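Local coordinates for protein Sodium/sialic acid symporter SiaT (Proteus mirabilis, PDB 5NV9) that couples the uptake of the sialic acid N-acetylneuraminic acid across the inner membrane to the flow of sodium ions down their gradient, at residues S409-P417 with S443-Y452. Residues are numbered along the deposited sequence; the frame is centred on the assembly and turned at random.
Sequences SLIGLMGGP and SIIAVLAARY
Leu413 sits at the middle of the contact, its CD1 against the aliphatic root of Arg451, 3.8 Å from CB, the two side chains crossing at about a right angle. Leu413 CB rests on Val447 CG2 at 3.9 Å. Selenomethionine Met414 bends at chi2 (-70°) and chi3 (109°), which brings CE against the same Val447 methyl while SE lies 3.8 Å from Ile444 CG1. Toward Tyr452, Leu410 CD1 meets Leu448 CD2 at 3.7 Å and approaches the phenol ring at its edge, near the ring plane. The ring is flanked by its own neighbour: Arg451 CG lies over the centre of the Tyr452 ring, 3.5 Å above its plane, and Tyr452 CE1 in turn sits over the guanidinium. Ser409 OG is 3.6 Å from both Tyr452 OH and Arg451 NH2, contacts rather than hydrogen bonds, and keeps weak bonds to Asp405 O and Ala406 O of its own helix. Where the segments come nearest, Pro417 CG stands 3.0 Å from Ser443 OG, whose hydrogen bond goes to Gly465 O. Helix 459-475 also supplies Tyr461, touching Leu413 and Arg451, whereas Phe123 of helix 118-151 backs Met414 and Pro417. No hydrogen bond links the segments; apolar side chains join two antiparallel transmembrane helices, residues Gly412 to Gly415 of the first forming a type I beta turn, in the LeuT fold of this sodium:solute symporter, away from its substrate and sodium sites.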
ATOM      1  N   SER A 409      13.231   8.248   2.753  1.00 49.04           N
ATOM      2  CA  SER A 409      14.054   7.068   2.563  1.00 50.59           C
ATOM      3  C   SER A 409      14.539   6.543   3.933  1.00 49.23           C
ATOM      4  O   SER A 409      14.581   5.330   4.149  1.00 47.56           O
ATOM      5  CB  SER A 409      15.203   7.316   1.573  1.00 50.43           C
ATOM      6  OG  SER A 409      16.284   7.968   2.184  1.00 56.43           O
ATOM      7  N   LEU A 410      14.822   7.461   4.860  1.00 47.42           N
ATOM      8  CA  LEU A 410      15.249   7.127   6.227  1.00 45.87           C
ATOM      9  C   LEU A 410      14.190   6.343   7.039  1.00 44.30           C
ATOM     10  O   LEU A 410      14.502   5.299   7.643  1.00 41.15           O
ATOM     11  CB  LEU A 410      15.606   8.417   6.963  1.00 45.23           C
ATOM     12  CG  LEU A 410      16.193   8.298   8.351  1.00 47.57           C
ATOM     13  CD1 LEU A 410      17.360   7.333   8.321  1.00 50.43           C
ATOM     14  CD2 LEU A 410      16.630   9.684   8.804  1.00 52.93           C
ATOM     15  N   ILE A 411      12.950   6.851   7.052  1.00 44.25           N
ATOM     16  CA  ILE A 411      11.830   6.212   7.800  1.00 40.20           C
ATOM     17  C   ILE A 411      11.427   4.851   7.165  1.00 40.37           C
ATOM     18  O   ILE A 411      11.080   3.887   7.877  1.00 38.15           O
ATOM     19  CB  ILE A 411      10.611   7.168   7.896  1.00 44.44           C
ATOM     20  CG1 ILE A 411       9.501   6.528   8.693  1.00 42.81           C
ATOM     21  CG2 ILE A 411      10.065   7.531   6.534  1.00 46.41           C
ATOM     22  CD1 ILE A 411       9.986   6.093  10.079  1.00 47.62           C
ATOM     23  N   GLY A 412      11.503   4.794   5.826  1.00 36.84           N
ATOM     24  CA  GLY A 412      11.309   3.569   5.054  1.00 37.40           C
ATOM     25  C   GLY A 412      12.177   2.422   5.508  1.00 37.11           C
ATOM     26  O   GLY A 412      11.744   1.271   5.520  1.00 39.77           O
ATOM     27  N   LEU A 413      13.409   2.727   5.892  1.00 33.46           N
ATOM     28  CA  LEU A 413      14.282   1.705   6.387  1.00 32.53           C
ATOM     29  C   LEU A 413      13.765   1.033   7.683  1.00 29.75           C
ATOM     30  O   LEU A 413      14.190  -0.094   8.000  1.00 32.15           O
ATOM     31  CB  LEU A 413      15.642   2.297   6.659  1.00 31.89           C
ATOM     32  CG  LEU A 413      16.420   2.883   5.475  1.00 31.39           C
ATOM     33  CD1 LEU A 413      17.676   3.596   5.996  1.00 30.12           C
ATOM     34  CD2 LEU A 413      16.766   1.762   4.527  1.00 29.85           C
HETATM   35  N   MSE A 414      12.884   1.703   8.427  1.00 28.20           N
HETATM   36  CA  MSE A 414      12.328   1.154   9.693  1.00 30.18           C
HETATM   37  C   MSE A 414      11.290   0.061   9.495  1.00 31.51           C
HETATM   38  O   MSE A 414      11.004  -0.675  10.456  1.00 36.74           O
HETATM   39  CB  MSE A 414      11.767   2.180  10.673  1.00 32.12           C
HETATM   40  CG  MSE A 414      12.678   3.390  10.886  1.00 34.30           C
HETATM   41 SE   MSE A 414      14.256   2.821  11.897  1.00 42.88          SE
HETATM   42  CE  MSE A 414      15.623   2.946  10.450  1.00 32.88           C
ATOM     43  N   GLY A 415      10.803  -0.138   8.265  1.00 29.33           N
ATOM     44  CA  GLY A 415       9.911  -1.237   7.949  1.00 29.25           C
ATOM     45  C   GLY A 415      10.462  -2.624   8.200  1.00 29.53           C
ATOM     46  O   GLY A 415       9.740  -3.525   8.680  1.00 28.38           O
ATOM     47  N   GLY A 416      11.733  -2.805   7.887  1.00 26.31           N
ATOM     48  CA  GLY A 416      12.425  -4.039   8.182  1.00 25.95           C
ATOM     49  C   GLY A 416      12.396  -4.368   9.676  1.00 26.11           C
ATOM     50  O   GLY A 416      11.885  -5.422  10.083  1.00 26.89           O
ATOM     51  N   PRO A 417      12.927  -3.470  10.516  1.00 27.97           N
ATOM     52  CA  PRO A 417      12.936  -3.753  11.975  1.00 26.69           C
ATOM     53  C   PRO A 417      11.510  -3.953  12.528  1.00 27.33           C
ATOM     54  O   PRO A 417      11.284  -4.814  13.366  1.00 23.74           O
ATOM     55  CB  PRO A 417      13.638  -2.517  12.570  1.00 26.55           C
ATOM     56  CG  PRO A 417      14.430  -1.920  11.453  1.00 27.83           C
ATOM     57  CD  PRO A 417      13.660  -2.239  10.190  1.00 29.03           C
ATOM     58  N   SER A 443      19.380  -3.978  14.190  1.00 21.76           N
ATOM     59  CA  SER A 443      18.633  -3.742  12.946  1.00 22.55           C
ATOM     60  C   SER A 443      18.867  -2.330  12.418  1.00 21.89           C
ATOM     61  O   SER A 443      19.231  -2.157  11.256  1.00 23.85           O
ATOM     62  CB  SER A 443      17.135  -3.973  13.170  1.00 24.17           C
ATOM     63  OG  SER A 443      16.489  -4.105  11.920  1.00 32.67           O
ATOM     64  N   ILE A 444      18.729  -1.316  13.270  1.00 22.16           N
ATOM     65  CA  ILE A 444      18.821   0.055  12.798  1.00 21.96           C
ATOM     66  C   ILE A 444      20.189   0.376  12.213  1.00 24.05           C
ATOM     67  O   ILE A 444      20.307   0.981  11.138  1.00 23.21           O
ATOM     68  CB  ILE A 444      18.434   1.060  13.885  1.00 23.37           C
ATOM     69  CG1 ILE A 444      16.894   1.076  14.045  1.00 23.26           C
ATOM     70  CG2 ILE A 444      18.967   2.454  13.559  1.00 22.84           C
ATOM     71  CD1 ILE A 444      16.478   1.806  15.302  1.00 23.78           C
ATOM     72  N   ILE A 445      21.216  -0.052  12.931  1.00 23.38           N
ATOM     73  CA  ILE A 445      22.563   0.137  12.521  1.00 24.12           C
ATOM     74  C   ILE A 445      22.869  -0.586  11.206  1.00 22.77           C
ATOM     75  O   ILE A 445      23.635  -0.080  10.340  1.00 23.93           O
ATOM     76  CB  ILE A 445      23.511  -0.385  13.632  1.00 24.02           C
ATOM     77  CG1 ILE A 445      23.500   0.539  14.838  1.00 26.52           C
ATOM     78  CG2 ILE A 445      24.912  -0.499  13.108  1.00 26.22           C
ATOM     79  CD1 ILE A 445      24.286  -0.001  16.033  1.00 29.16           C
ATOM     80  N   ALA A 446      22.333  -1.794  11.081  1.00 21.70           N
ATOM     81  CA  ALA A 446      22.607  -2.601   9.933  1.00 19.76           C
ATOM     82  C   ALA A 446      21.970  -1.994   8.693  1.00 20.99           C
ATOM     83  O   ALA A 446      22.628  -1.968   7.647  1.00 18.26           O
ATOM     84  CB  ALA A 446      22.106  -4.023  10.129  1.00 19.39           C
ATOM     85  N   VAL A 447      20.728  -1.520   8.828  1.00 19.63           N
ATOM     86  CA  VAL A 447      20.031  -0.910   7.702  1.00 22.28           C
ATOM     87  C   VAL A 447      20.651   0.418   7.295  1.00 23.10           C
ATOM     88  O   VAL A 447      20.715   0.695   6.087  1.00 23.98           O
ATOM     89  CB  VAL A 447      18.476  -0.772   7.873  1.00 21.40           C
ATOM     90  CG1 VAL A 447      17.902  -2.119   8.247  1.00 22.89           C
ATOM     91  CG2 VAL A 447      18.052   0.261   8.912  1.00 23.26           C
ATOM     92  N   LEU A 448      21.096   1.232   8.254  1.00 23.75           N
ATOM     93  CA  LEU A 448      21.726   2.526   7.906  1.00 25.32           C
ATOM     94  C   LEU A 448      23.052   2.224   7.179  1.00 24.28           C
ATOM     95  O   LEU A 448      23.370   2.864   6.168  1.00 20.47           O
ATOM     96  CB  LEU A 448      22.024   3.400   9.140  1.00 26.13           C
ATOM     97  CG  LEU A 448      20.857   3.886   9.971  1.00 28.66           C
ATOM     98  CD1 LEU A 448      21.399   4.405  11.309  1.00 29.16           C
ATOM     99  CD2 LEU A 448      20.062   4.935   9.173  1.00 30.99           C
ATOM    100  N   ALA A 449      23.830   1.262   7.702  1.00 26.29           N
ATOM    101  CA  ALA A 449      25.030   0.756   6.959  1.00 26.52           C
ATOM    102  C   ALA A 449      24.711   0.338   5.501  1.00 27.06           C
ATOM    103  O   ALA A 449      25.440   0.753   4.556  1.00 25.02           O
ATOM    104  CB  ALA A 449      25.669  -0.399   7.696  1.00 27.54           C
ATOM    105  N   ALA A 450      23.645  -0.464   5.314  1.00 24.95           N
ATOM    106  CA  ALA A 450      23.231  -0.966   3.968  1.00 24.88           C
ATOM    107  C   ALA A 450      22.917   0.168   3.016  1.00 25.21           C
ATOM    108  O   ALA A 450      23.415   0.197   1.892  1.00 25.54           O
ATOM    109  CB  ALA A 450      22.006  -1.874   4.050  1.00 26.11           C
ATOM    110  N   ARG A 451      22.123   1.112   3.514  1.00 25.92           N
ATOM    111  CA  ARG A 451      21.532   2.145   2.711  1.00 25.20           C
ATOM    112  C   ARG A 451      22.539   3.218   2.409  1.00 28.24           C
ATOM    113  O   ARG A 451      22.609   3.646   1.265  1.00 24.21           O
ATOM    114  CB  ARG A 451      20.325   2.775   3.419  1.00 26.35           C
ATOM    115  CG  ARG A 451      19.838   4.095   2.853  1.00 25.83           C
ATOM    116  CD  ARG A 451      19.218   3.888   1.480  1.00 28.90           C
ATOM    117  NE  ARG A 451      18.814   5.177   0.985  1.00 32.07           N
ATOM    118  CZ  ARG A 451      19.635   6.077   0.458  1.00 39.60           C
ATOM    119  NH1 ARG A 451      20.927   5.798   0.279  1.00 37.89           N
ATOM    120  NH2 ARG A 451      19.159   7.261   0.084  1.00 40.57           N
ATOM    121  N   TYR A 452      23.320   3.639   3.419  1.00 28.53           N
ATOM    122  CA  TYR A 452      24.197   4.797   3.283  1.00 28.18           C
ATOM    123  C   TYR A 452      25.685   4.461   3.118  1.00 29.91           C
ATOM    124  O   TYR A 452      26.460   5.293   2.639  1.00 29.10           O
ATOM    125  CB  TYR A 452      23.986   5.767   4.439  1.00 30.16           C
ATOM    126  CG  TYR A 452      22.599   6.309   4.548  1.00 30.88           C
ATOM    127  CD1 TYR A 452      22.041   7.110   3.529  1.00 33.13           C
ATOM    128  CD2 TYR A 452      21.806   6.028   5.659  1.00 32.36           C
ATOM    129  CE1 TYR A 452      20.711   7.572   3.612  1.00 31.95           C
ATOM    130  CE2 TYR A 452      20.491   6.523   5.766  1.00 34.89           C
ATOM    131  CZ  TYR A 452      19.950   7.303   4.742  1.00 34.96           C
ATOM    132  OH  TYR A 452      18.636   7.776   4.840  1.00 40.20           O
TER